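Local coordinates for Rod shape-determining protein (MreC) (Helicobacter pylori, PDB 5LP5) that binds the penicillin-binding protein PBP2 in a core complex of cell wall synthesis and probably contributes to the rod shape of the cell, at residues 148-153 with 176-181; 156-161 with 167-172; 195-198 with 203-206; 213-218 with 224-229. All coordinates share one frame; numbering follows the deposited sequence.

Interaction 1 (148-153 with 176-181); sequences FLNAHK and QELVVD
Apolar contact carries most of this meeting, and Asn-150, Ala-151 and Leu-178 share it. Both methyls of Leu-178 lie over one face of the Asn-150 amide. CD2 comes to 3.8 Å from Asn-150 CG and CD1 to 3.9 Å from Asn-150 CB. The two side chains cross obliquely. Leu-178 has its CG anti to the backbone N (chi1 -164°), and both methyls are carried to the Asn-150 side.

Ala-151 is packed against the backbone of 176-181. Its CB is 4.2 Å from Gln-176 O, where the two backbones run closest. Its N lies 4.0 Å from Leu-178 CD1.

The segment 148-153 leaves the end of strand 144-149 in a type II beta turn from Leu-149 to His-152. The turn is closed by His-152 N to Leu-149 O at 2.9 Å. Strand 144-149 belongs to one antiparallel barrel of MreC and strand 178-183 to the other. The contact therefore lies where the two barrels meet.

No hydrogen bond joins the two segments, yet the buried amide of Asn-150 has polar partners on several sides. Its OD1 bonds to the hydroxyl of Tyr-157. Its ND2 bonds to the carbonyls of Ala-134 and Phe-231. These bonds fix the rotation of the amide, while Leu-178 lies over one of its faces.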
loop_
_atom_site.group_PDB
_atom_site.type_symbol
_atom_site.label_atom_id
_atom_site.label_comp_id
_atom_site.label_asym_id
_atom_site.label_seq_id
_atom_site.Cartn_x
_atom_site.Cartn_y
_atom_site.Cartn_z
ATOM N N PHE C 148 29.141 1.000 -17.654
ATOM C CA PHE C 148 28.346 -0.169 -17.307
ATOM C C PHE C 148 27.030 -0.093 -18.043
ATOM O O PHE C 148 26.168 0.716 -17.718
ATOM C CB PHE C 148 28.130 -0.254 -15.802
ATOM C CG PHE C 148 29.405 -0.176 -15.024
ATOM C CD1 PHE C 148 30.286 -1.242 -15.003
ATOM C CD2 PHE C 148 29.746 0.976 -14.361
ATOM C CE1 PHE C 148 31.489 -1.161 -14.321
ATOM C CE2 PHE C 148 30.943 1.068 -13.674
ATOM C CZ PHE C 148 31.817 -0.008 -13.649
ATOM N N LEU C 149 26.902 -0.941 -19.059
ATOM C CA LEU C 149 25.821 -0.842 -20.027
ATOM C C LEU C 149 24.530 -1.470 -19.518
ATOM O O LEU C 149 24.500 -2.095 -18.468
ATOM C CB LEU C 149 26.243 -1.500 -21.339
ATOM C CG LEU C 149 27.554 -0.963 -21.936
ATOM C CD1 LEU C 149 27.913 -1.702 -23.210
ATOM C CD2 LEU C 149 27.489 0.535 -22.209
ATOM N N ASN C 150 23.460 -1.297 -20.287
ATOM C CA ASN C 150 22.141 -1.834 -19.933
ATOM C C ASN C 150 22.288 -3.338 -19.633
ATOM O O ASN C 150 22.900 -4.100 -20.382
ATOM C CB ASN C 150 21.101 -1.673 -21.055
ATOM C CG ASN C 150 20.469 -0.299 -21.112
ATOM O OD1 ASN C 150 20.325 0.392 -20.095
ATOM N ND2 ASN C 150 20.050 0.102 -22.325
ATOM N N ALA C 151 21.755 -3.742 -18.493
ATOM C CA ALA C 151 21.770 -5.148 -18.075
ATOM C C ALA C 151 23.005 -5.562 -17.322
ATOM O O ALA C 151 23.031 -6.684 -16.814
ATOM C CB ALA C 151 21.512 -6.103 -19.241
ATOM N N HIS C 152 23.986 -4.674 -17.160
ATOM C CA HIS C 152 25.065 -4.916 -16.177
ATOM C C HIS C 152 24.523 -4.831 -14.742
ATOM O O HIS C 152 23.627 -4.052 -14.458
ATOM C CB HIS C 152 26.243 -3.936 -16.387
ATOM C CG HIS C 152 27.466 -4.248 -15.570
ATOM N ND1 HIS C 152 27.999 -5.513 -15.474
ATOM C CD2 HIS C 152 28.251 -3.459 -14.796
ATOM C CE1 HIS C 152 29.073 -5.485 -14.705
ATOM N NE2 HIS C 152 29.235 -4.252 -14.266
ATOM N N LYS C 153 25.076 -5.632 -13.848
ATOM C CA LYS C 153 24.752 -5.601 -12.417
ATOM C C LYS C 153 24.701 -4.181 -11.803
ATOM O O LYS C 153 23.921 -3.906 -10.907
ATOM C CB LYS C 153 25.795 -6.466 -11.659
ATOM C CG LYS C 153 25.507 -6.814 -10.210
ATOM C CD LYS C 153 26.636 -7.656 -9.619
ATOM C CE LYS C 153 26.477 -7.790 -8.101
ATOM N NZ LYS C 153 27.273 -8.907 -7.518
ATOM N N GLN C 176 19.234 -11.609 -18.614
ATOM C CA GLN C 176 19.773 -10.338 -19.101
ATOM C C GLN C 176 18.808 -9.549 -20.011
ATOM O O GLN C 176 19.200 -9.044 -21.075
ATOM C CB GLN C 176 21.134 -10.557 -19.780
ATOM C CG GLN C 176 22.233 -10.895 -18.788
ATOM C CD GLN C 176 23.513 -11.331 -19.449
ATOM O OE1 GLN C 176 23.519 -12.190 -20.350
ATOM N NE2 GLN C 176 24.617 -10.747 -18.992
ATOM N N GLU C 177 17.549 -9.452 -19.576
ATOM C CA GLU C 177 16.559 -8.585 -20.203
ATOM C C GLU C 177 16.563 -7.284 -19.423
ATOM O O GLU C 177 16.784 -7.273 -18.223
ATOM C CB GLU C 177 15.151 -9.199 -20.145
ATOM C CG GLU C 177 15.083 -10.655 -20.574
ATOM C CD GLU C 177 13.667 -11.171 -20.726
ATOM O OE1 GLU C 177 13.004 -11.389 -19.676
ATOM O OE2 GLU C 177 13.236 -11.374 -21.893
ATOM N N LEU C 178 16.336 -6.178 -20.111
ATOM C CA LEU C 178 16.210 -4.901 -19.439
ATOM C C LEU C 178 14.856 -4.813 -18.768
ATOM O O LEU C 178 13.855 -5.029 -19.396
ATOM C CB LEU C 178 16.406 -3.746 -20.440
ATOM C CG LEU C 178 16.662 -2.405 -19.773
ATOM C CD1 LEU C 178 17.947 -2.485 -18.977
ATOM C CD2 LEU C 178 16.793 -1.308 -20.805
ATOM N N VAL C 179 14.829 -4.482 -17.489
ATOM C CA VAL C 179 13.581 -4.492 -16.719
ATOM C C VAL C 179 13.360 -3.165 -16.028
ATOM O O VAL C 179 14.318 -2.540 -15.574
ATOM C CB VAL C 179 13.639 -5.593 -15.650
ATOM C CG1 VAL C 179 12.432 -5.503 -14.722
ATOM C CG2 VAL C 179 13.798 -6.975 -16.303
ATOM N N VAL C 180 12.109 -2.719 -15.975
ATOM C CA VAL C 180 11.744 -1.629 -15.070
ATOM C C VAL C 180 11.127 -2.237 -13.819
ATOM O O VAL C 180 10.130 -2.955 -13.875
ATOM C CB VAL C 180 10.741 -0.639 -15.690
ATOM C CG1 VAL C 180 10.406 0.460 -14.706
ATOM C CG2 VAL C 180 11.286 -0.052 -16.983
ATOM N N ASP C 181 11.722 -1.926 -12.691
ATOM C CA ASP C 181 11.333 -2.495 -11.412
ATOM C C ASP C 181 10.652 -1.448 -10.537
ATOM O O ASP C 181 10.760 -0.244 -10.796
ATOM C CB ASP C 181 12.597 -3.020 -10.712
ATOM C CG ASP C 181 12.706 -4.518 -10.756
ATOM O OD1 ASP C 181 11.656 -5.154 -10.498
ATOM O OD2 ASP C 181 13.821 -5.041 -11.037
#

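Interaction 2 (156-161 with 167-172); sequences AYSVMI and LGFIGT
Strands 158-161 and 167-172 run antiparallel, with 132° between their directions, and the axes of these short segments approach to 4.8 Å. Val-159 and Gly-168 form a hydrogen-bonded pair between the non-hydrogen-bonded pairs Ser-158/Phe-169 and Met-160/Leu-167. Val-159 N gives to Gly-168 O at 3.2 Å, and Gly-168 N returns to Val-159 O at 3.1 Å. Beyond the regular pairing, Ile-170 N reaches Tyr-157 O at 2.8 Å, almost in line with that carbonyl.

Ile-170 fills the middle of the buried side. Its CG1 sits over one face of the Tyr-157 ring, 4.0 Å from the centroid, in a CH-pi contact displaced toward the rim. The same CG1 meets Val-159 CG1 at 3.6 Å, with the two side chains about at right angles. Tyr-157 has its CG between the backbone N and the carbonyl carbon (chi1 52°), which lays the ring alongside Ile-170.

The two strands form a beta hairpin in the second barrel of MreC. Ile-170 and Val-159 also touch Val-180 and Val-210, so this side belongs to the barrel core. The Tyr-157 side chain also touches Ala-134 and Ile-137 of strand 134-141, in the other barrel.

Ser-158, Met-160, Leu-167 and Phe-169 lie on the other face of the hairpin. Ser-158 CB is 4.1 Å from Phe-169 CE1, and Met-160 CB is 4.0 Å from Leu-167 CD2. PBP2 binds on this face. Tyr-134 of the PBP2 chain stacks on the Phe-169 ring, and Gln-131 of that chain bonds to Ser-158 OG, which also bonds to Ser-198 OG.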
loop_
_atom_site.group_PDB
_atom_site.type_symbol
_atom_site.label_atom_id
_atom_site.label_comp_id
_atom_site.label_asym_id
_atom_site.label_seq_id
_atom_site.Cartn_x
_atom_site.Cartn_y
_atom_site.Cartn_z
ATOM N N ALA C 156 21.919 1.070 -13.326
ATOM C CA ALA C 156 20.591 1.384 -12.807
ATOM C C ALA C 156 20.304 2.871 -12.942
ATOM O O ALA C 156 21.184 3.697 -12.772
ATOM C CB ALA C 156 20.473 0.970 -11.345
ATOM N N TYR C 157 19.061 3.209 -13.265
ATOM C CA TYR C 157 18.672 4.598 -13.369
ATOM C C TYR C 157 17.165 4.760 -13.390
ATOM O O TYR C 157 16.453 3.771 -13.415
ATOM C CB TYR C 157 19.311 5.238 -14.584
ATOM C CG TYR C 157 19.125 4.513 -15.899
ATOM C CD1 TYR C 157 18.074 4.824 -16.743
ATOM C CD2 TYR C 157 20.047 3.571 -16.334
ATOM C CE1 TYR C 157 17.915 4.194 -17.974
ATOM C CE2 TYR C 157 19.905 2.943 -17.568
ATOM C CZ TYR C 157 18.838 3.249 -18.376
ATOM O OH TYR C 157 18.738 2.630 -19.602
ATOM N N SER C 158 16.688 6.004 -13.305
ATOM C CA SER C 158 15.252 6.295 -13.154
ATOM C C SER C 158 14.552 6.525 -14.486
ATOM O O SER C 158 14.975 7.360 -15.264
ATOM C CB SER C 158 15.025 7.514 -12.278
ATOM O OG SER C 158 13.625 7.636 -12.050
ATOM N N VAL C 159 13.449 5.816 -14.712
ATOM C CA VAL C 159 12.665 5.948 -15.946
ATOM C C VAL C 159 11.178 6.205 -15.661
ATOM O O VAL C 159 10.711 6.032 -14.525
ATOM C CB VAL C 159 12.809 4.714 -16.833
ATOM C CG1 VAL C 159 14.259 4.548 -17.253
ATOM C CG2 VAL C 159 12.272 3.464 -16.141
ATOM N N MET C 160 10.453 6.640 -16.686
ATOM C CA MET C 160 9.001 6.866 -16.605
ATOM C C MET C 160 8.263 6.272 -17.804
ATOM O O MET C 160 8.732 6.328 -18.929
ATOM C CB MET C 160 8.683 8.361 -16.492
ATOM C CG MET C 160 9.199 9.211 -17.651
ATOM S SD MET C 160 9.019 10.943 -17.233
ATOM C CE MET C 160 9.580 11.696 -18.753
ATOM N N ILE C 161 7.087 5.721 -17.553
ATOM C CA ILE C 161 6.354 4.927 -18.535
ATOM C C ILE C 161 5.072 5.621 -18.988
ATOM O O ILE C 161 4.291 6.119 -18.168
ATOM C CB ILE C 161 5.987 3.557 -17.953
ATOM C CG1 ILE C 161 7.260 2.803 -17.579
ATOM C CG2 ILE C 161 5.188 2.734 -18.952
ATOM C CD1 ILE C 161 7.052 1.535 -16.770
ATOM N N LEU C 167 6.526 5.833 -12.714
ATOM C CA LEU C 167 7.940 5.795 -12.345
ATOM C C LEU C 167 8.403 4.398 -11.965
ATOM O O LEU C 167 7.642 3.613 -11.402
ATOM C CB LEU C 167 8.181 6.736 -11.171
ATOM C CG LEU C 167 8.080 8.244 -11.520
ATOM C CD1 LEU C 167 8.108 9.126 -10.273
ATOM C CD2 LEU C 167 9.160 8.666 -12.551
ATOM N N GLY C 168 9.646 4.088 -12.295
ATOM C CA GLY C 168 10.278 2.849 -11.871
ATOM C C GLY C 168 11.792 3.009 -11.920
ATOM O O GLY C 168 12.299 4.106 -12.199
ATOM N N PHE C 169 12.513 1.923 -11.642
ATOM C CA PHE C 169 13.978 1.932 -11.762
ATOM C C PHE C 169 14.486 0.806 -12.623
ATOM O O PHE C 169 13.971 -0.316 -12.565
ATOM C CB PHE C 169 14.656 1.840 -10.400
ATOM C CG PHE C 169 14.420 3.032 -9.519
ATOM C CD1 PHE C 169 15.172 4.188 -9.688
ATOM C CD2 PHE C 169 13.466 2.992 -8.510
ATOM C CE1 PHE C 169 14.971 5.280 -8.875
ATOM C CE2 PHE C 169 13.258 4.089 -7.708
ATOM C CZ PHE C 169 14.018 5.232 -7.887
ATOM N N ILE C 170 15.487 1.116 -13.430
ATOM C CA ILE C 170 15.992 0.149 -14.381
ATOM C C ILE C 170 16.840 -0.862 -13.624
ATOM O O ILE C 170 17.685 -0.523 -12.817
ATOM C CB ILE C 170 16.818 0.827 -15.503
ATOM C CG1 ILE C 170 15.911 1.471 -16.564
ATOM C CG2 ILE C 170 17.800 -0.127 -16.148
ATOM C CD1 ILE C 170 15.250 0.516 -17.533
ATOM N N GLY C 171 16.579 -2.124 -13.896
ATOM C CA GLY C 171 17.447 -3.189 -13.490
ATOM C C GLY C 171 17.500 -4.204 -14.612
ATOM O O GLY C 171 17.403 -3.868 -15.794
ATOM N N THR C 172 17.646 -5.462 -14.223
ATOM C CA THR C 172 17.792 -6.551 -15.160
ATOM C C THR C 172 17.405 -7.822 -14.443
ATOM O O THR C 172 17.029 -7.779 -13.282
ATOM C CB THR C 172 19.233 -6.626 -15.722
ATOM O OG1 THR C 172 19.304 -7.592 -16.780
ATOM C CG2 THR C 172 20.249 -6.927 -14.630
#

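Interaction 3 (195-198 with 203-206); sequences VLTS and IFGA
This is a mixed polar and CH-pi contact between the end of strand 194-197 and the loop that leads on to strand 209-218. Thr-197 carries it with both branches of its side chain.

The hydroxyl branch makes the polar link. Thr-197 OG1 gives its hydrogen to Gly-205 O at 2.6 Å, in the carbonyl plane. A chi1 of 60° turns the hydroxyl toward the loop and leaves the methyl for Phe-204. The same oxygen also bonds to the backbone N of Val-208. The hydroxyl thus links two points of the loop to one strand residue.

The methyl branch lies over a face of the Phe-204 ring. Thr-197 CG2 is 4.1 Å from the ring centroid and 3.7 Å from Phe-204 CG, so it sits off centre. The two side chains cross at about a right angle.

The strand and loop belong to the second barrel of MreC, but the loop reaches toward the first. Phe-204 touches Val-129 of strand 125-129, a strand of the first barrel. Its ring also meets Tyr-157 edge-to-face.

Backbone and methyl contacts continue at Ala-206. Its CA approaches Thr-197 O at 3.4 Å in a CA-H...O contact. Its CB lies 3.5 Å from Ser-198 O.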
loop_
_atom_site.group_PDB
_atom_site.type_symbol
_atom_site.label_atom_id
_atom_site.label_comp_id
_atom_site.label_asym_id
_atom_site.label_seq_id
_atom_site.Cartn_x
_atom_site.Cartn_y
_atom_site.Cartn_z
ATOM N N VAL C 195 8.978 3.959 -22.852
ATOM C CA VAL C 195 9.696 4.137 -21.595
ATOM C C VAL C 195 10.825 5.161 -21.809
ATOM O O VAL C 195 11.684 4.978 -22.671
ATOM C CB VAL C 195 10.268 2.799 -21.120
ATOM C CG1 VAL C 195 11.085 2.974 -19.856
ATOM C CG2 VAL C 195 9.140 1.828 -20.872
ATOM N N LEU C 196 10.811 6.228 -21.022
ATOM C CA LEU C 196 11.772 7.330 -21.165
ATOM C C LEU C 196 12.506 7.566 -19.855
ATOM O O LEU C 196 11.971 7.268 -18.789
ATOM C CB LEU C 196 11.055 8.626 -21.513
ATOM C CG LEU C 196 10.169 8.561 -22.737
ATOM C CD1 LEU C 196 9.194 9.742 -22.835
ATOM C CD2 LEU C 196 11.051 8.411 -23.970
ATOM N N THR C 197 13.704 8.142 -19.925
ATOM C CA THR C 197 14.387 8.521 -18.705
ATOM C C THR C 197 13.548 9.575 -17.976
ATOM O O THR C 197 12.991 10.478 -18.600
ATOM C CB THR C 197 15.782 9.084 -18.999
ATOM O OG1 THR C 197 15.667 10.242 -19.825
ATOM C CG2 THR C 197 16.637 8.081 -19.698
ATOM N N SER C 198 13.456 9.463 -16.663
ATOM C CA SER C 198 12.583 10.356 -15.872
ATOM C C SER C 198 13.266 11.688 -15.608
ATOM O O SER C 198 12.622 12.699 -15.394
ATOM C CB SER C 198 12.244 9.732 -14.520
ATOM O OG SER C 198 13.270 9.999 -13.587
ATOM N N ILE C 203 21.278 11.700 -13.404
ATOM C CA ILE C 203 22.114 10.935 -14.329
ATOM C C ILE C 203 21.809 11.301 -15.787
ATOM O O ILE C 203 22.701 11.620 -16.580
ATOM C CB ILE C 203 21.848 9.415 -14.183
ATOM C CG1 ILE C 203 22.177 8.936 -12.766
ATOM C CG2 ILE C 203 22.657 8.630 -15.221
ATOM C CD1 ILE C 203 21.758 7.522 -12.456
ATOM N N PHE C 204 20.529 11.207 -16.124
ATOM C CA PHE C 204 20.009 11.605 -17.426
ATOM C C PHE C 204 19.073 12.785 -17.204
ATOM O O PHE C 204 18.498 12.955 -16.131
ATOM C CB PHE C 204 19.161 10.486 -18.040
ATOM C CG PHE C 204 19.929 9.260 -18.432
ATOM C CD1 PHE C 204 20.615 9.231 -19.620
ATOM C CD2 PHE C 204 19.910 8.122 -17.653
ATOM C CE1 PHE C 204 21.300 8.102 -20.022
ATOM C CE2 PHE C 204 20.599 6.982 -18.047
ATOM C CZ PHE C 204 21.300 6.976 -19.240
ATOM N N GLY C 205 18.915 13.592 -18.242
ATOM C CA GLY C 205 17.780 14.480 -18.334
ATOM C C GLY C 205 16.535 13.699 -18.706
ATOM O O GLY C 205 16.613 12.534 -19.109
ATOM N N ALA C 206 15.388 14.343 -18.580
ATOM C CA ALA C 206 14.130 13.701 -18.884
ATOM C C ALA C 206 13.939 13.493 -20.391
ATOM O O ALA C 206 14.418 14.288 -21.226
ATOM C CB ALA C 206 12.991 14.534 -18.346
#

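Interaction 4 (213-218 with 224-229); sequences VSSIED and SAVLKN
Ser-214 and Ser-215 both face Val-226, and this is a classic beta bulge in the hairpin of strands 209-218 and 223-228. Val-226 O accepts from both serines. Ser-214 N gives the stronger bond at 2.8 Å, nearly in line with the carbonyl. Ser-215 N adds a weak one at 3.4 Å. Past the bulge the antiparallel pairing is regular. Val-226 N bonds to Ser-215 O at 3.0 Å. Glu-217 and Ser-224 satisfy each other twice, N to O in both directions. The Glu-217 N bond comes from above the plane of the Ser-224 carbonyl, whereas the return bond lies in the plane of the Glu-217 carbonyl.

The side-chain polar groups turn to other partners. Glu-217 OE1 bonds to His-219 NE2, and OE2 lies 3.7 Å from Val-226 CG2. Ser-224 OG bonds to Asp-181 OD1 of the next strand. Ser-215 OG rests on Val-226, 3.5 Å from its CB.

On the side of Ile-216 and Ala-225, the Ala-225 methyl CB meets Val-213 CG1 at 4.1 Å.

Lys-228 runs beside the bulge. A chi1 of 62° and an extended chain lay it along Ser-214. Lys-228 CD passes 3.6 Å from Ser-214 CB. At the end of that chain, a water accepts from Lys-228 NZ at 3.0 Å and donates to Ser-214 O.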
loop_
_atom_site.group_PDB
_atom_site.type_symbol
_atom_site.label_atom_id
_atom_site.label_comp_id
_atom_site.label_asym_id
_atom_site.label_seq_id
_atom_site.Cartn_x
_atom_site.Cartn_y
_atom_site.Cartn_z
ATOM N N VAL C 213 7.338 -1.376 -23.236
ATOM C CA VAL C 213 6.914 -2.442 -22.347
ATOM C C VAL C 213 6.497 -3.664 -23.161
ATOM O O VAL C 213 5.672 -3.554 -24.053
ATOM C CB VAL C 213 5.747 -1.990 -21.463
ATOM C CG1 VAL C 213 5.273 -3.137 -20.555
ATOM C CG2 VAL C 213 6.175 -0.792 -20.632
ATOM N N SER C 214 7.092 -4.822 -22.884
ATOM C CA SER C 214 6.718 -6.036 -23.598
ATOM C C SER C 214 5.885 -6.984 -22.734
ATOM O O SER C 214 4.984 -7.643 -23.240
ATOM C CB SER C 214 7.932 -6.736 -24.187
ATOM O OG SER C 214 8.386 -7.764 -23.385
ATOM N N SER C 215 6.162 -7.048 -21.437
ATOM C CA SER C 215 5.358 -7.871 -20.518
ATOM C C SER C 215 5.436 -7.264 -19.123
ATOM O O SER C 215 6.206 -6.336 -18.888
ATOM C CB SER C 215 5.835 -9.328 -20.495
ATOM O OG SER C 215 7.093 -9.441 -19.823
ATOM N N ILE C 216 4.609 -7.773 -18.219
ATOM C CA ILE C 216 4.418 -7.181 -16.906
ATOM C C ILE C 216 4.264 -8.266 -15.836
ATOM O O ILE C 216 3.355 -9.069 -15.909
ATOM C CB ILE C 216 3.158 -6.305 -16.898
ATOM C CG1 ILE C 216 3.290 -5.203 -17.974
ATOM C CG2 ILE C 216 2.949 -5.721 -15.511
ATOM C CD1 ILE C 216 2.095 -4.290 -18.147
ATOM N N GLU C 217 5.147 -8.277 -14.847
ATOM C CA GLU C 217 5.123 -9.250 -13.749
ATOM C C GLU C 217 4.469 -8.606 -12.527
ATOM O O GLU C 217 4.743 -7.447 -12.212
ATOM C CB GLU C 217 6.544 -9.684 -13.358
ATOM C CG GLU C 217 7.470 -10.163 -14.472
ATOM C CD GLU C 217 8.962 -10.134 -14.060
ATOM O OE1 GLU C 217 9.319 -9.868 -12.900
ATOM O OE2 GLU C 217 9.842 -10.374 -14.899
ATOM N N ASP C 218 3.606 -9.343 -11.853
ATOM C CA ASP C 218 3.072 -8.895 -10.563
ATOM C C ASP C 218 3.941 -9.452 -9.435
ATOM O O ASP C 218 4.130 -10.648 -9.366
ATOM C CB ASP C 218 1.623 -9.367 -10.409
ATOM C CG ASP C 218 0.871 -8.659 -9.272
ATOM O OD1 ASP C 218 1.148 -7.458 -8.977
ATOM O OD2 ASP C 218 0.002 -9.324 -8.661
ATOM N N SER C 224 6.702 -5.159 -12.160
ATOM C CA SER C 224 7.854 -4.957 -13.018
ATOM C C SER C 224 7.407 -4.954 -14.465
ATOM O O SER C 224 6.373 -5.504 -14.798
ATOM C CB SER C 224 8.869 -6.096 -12.832
ATOM O OG SER C 224 9.540 -6.043 -11.587
ATOM N N ALA C 225 8.218 -4.351 -15.320
ATOM C CA ALA C 225 7.956 -4.328 -16.740
ATOM C C ALA C 225 9.204 -4.731 -17.468
ATOM O O ALA C 225 10.256 -4.124 -17.300
ATOM C CB ALA C 225 7.531 -2.934 -17.190
ATOM N N VAL C 226 9.096 -5.763 -18.286
ATOM C CA VAL C 226 10.202 -6.183 -19.112
ATOM C C VAL C 226 10.128 -5.416 -20.401
ATOM O O VAL C 226 9.049 -5.299 -20.975
ATOM C CB VAL C 226 10.118 -7.688 -19.425
ATOM C CG1 VAL C 226 11.306 -8.117 -20.289
ATOM C CG2 VAL C 226 10.075 -8.488 -18.127
ATOM N N LEU C 227 11.264 -4.908 -20.864
ATOM C CA LEU C 227 11.283 -4.038 -22.047
ATOM C C LEU C 227 11.668 -4.780 -23.295
ATOM O O LEU C 227 12.355 -5.770 -23.231
ATOM C CB LEU C 227 12.260 -2.874 -21.860
ATOM C CG LEU C 227 12.039 -2.058 -20.605
ATOM C CD1 LEU C 227 12.928 -0.835 -20.632
ATOM C CD2 LEU C 227 10.603 -1.607 -20.481
ATOM N N LYS C 228 11.239 -4.254 -24.430
ATOM C CA LYS C 228 11.730 -4.670 -25.727
ATOM C C LYS C 228 12.186 -3.400 -26.469
ATOM O O LYS C 228 11.934 -2.295 -25.993
ATOM C CB LYS C 228 10.631 -5.396 -26.490
ATOM C CG LYS C 228 9.399 -4.546 -26.775
ATOM C CD LYS C 228 8.311 -5.298 -27.516
ATOM C CE LYS C 228 6.958 -4.600 -27.334
ATOM N NZ LYS C 228 5.802 -5.296 -28.007
ATOM N N ASN C 229 12.868 -3.547 -27.602
ATOM C CA ASN C 229 13.410 -2.409 -28.328
ATOM C C ASN C 229 14.330 -1.533 -27.480
ATOM O O ASN C 229 14.488 -0.337 -27.778
ATOM C CB ASN C 229 12.291 -1.527 -28.863
ATOM C CG ASN C 229 11.575 -2.149 -30.007
ATOM O OD1 ASN C 229 12.201 -2.461 -31.019
ATOM N ND2 ASN C 229 10.253 -2.353 -29.865
HETATM O O HOH W 1 5.367 -7.830 -26.384
#

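In the fold
All four contacts involve the second barrel of MreC. Interactions 2 and 4 are hairpins of that barrel. Strand 178-183, which interaction 1 uses, lies between them in the sheet. Interaction 3 borders interaction 2, where Met-160 N reaches Leu-196 O at 2.7 Å. Interactions 1, 2 and 3 are buried, and interaction 4 is partly open and farther from the chain centre. Interaction 1, between the barrels, has no hydrogen bond of its own. Interaction 2 combines backbone bonds with an apolar core face and a PBP2 face. Interaction 3 depends mostly on the two branches of one threonine, and interaction 4 on backbone bonds, serines and a water.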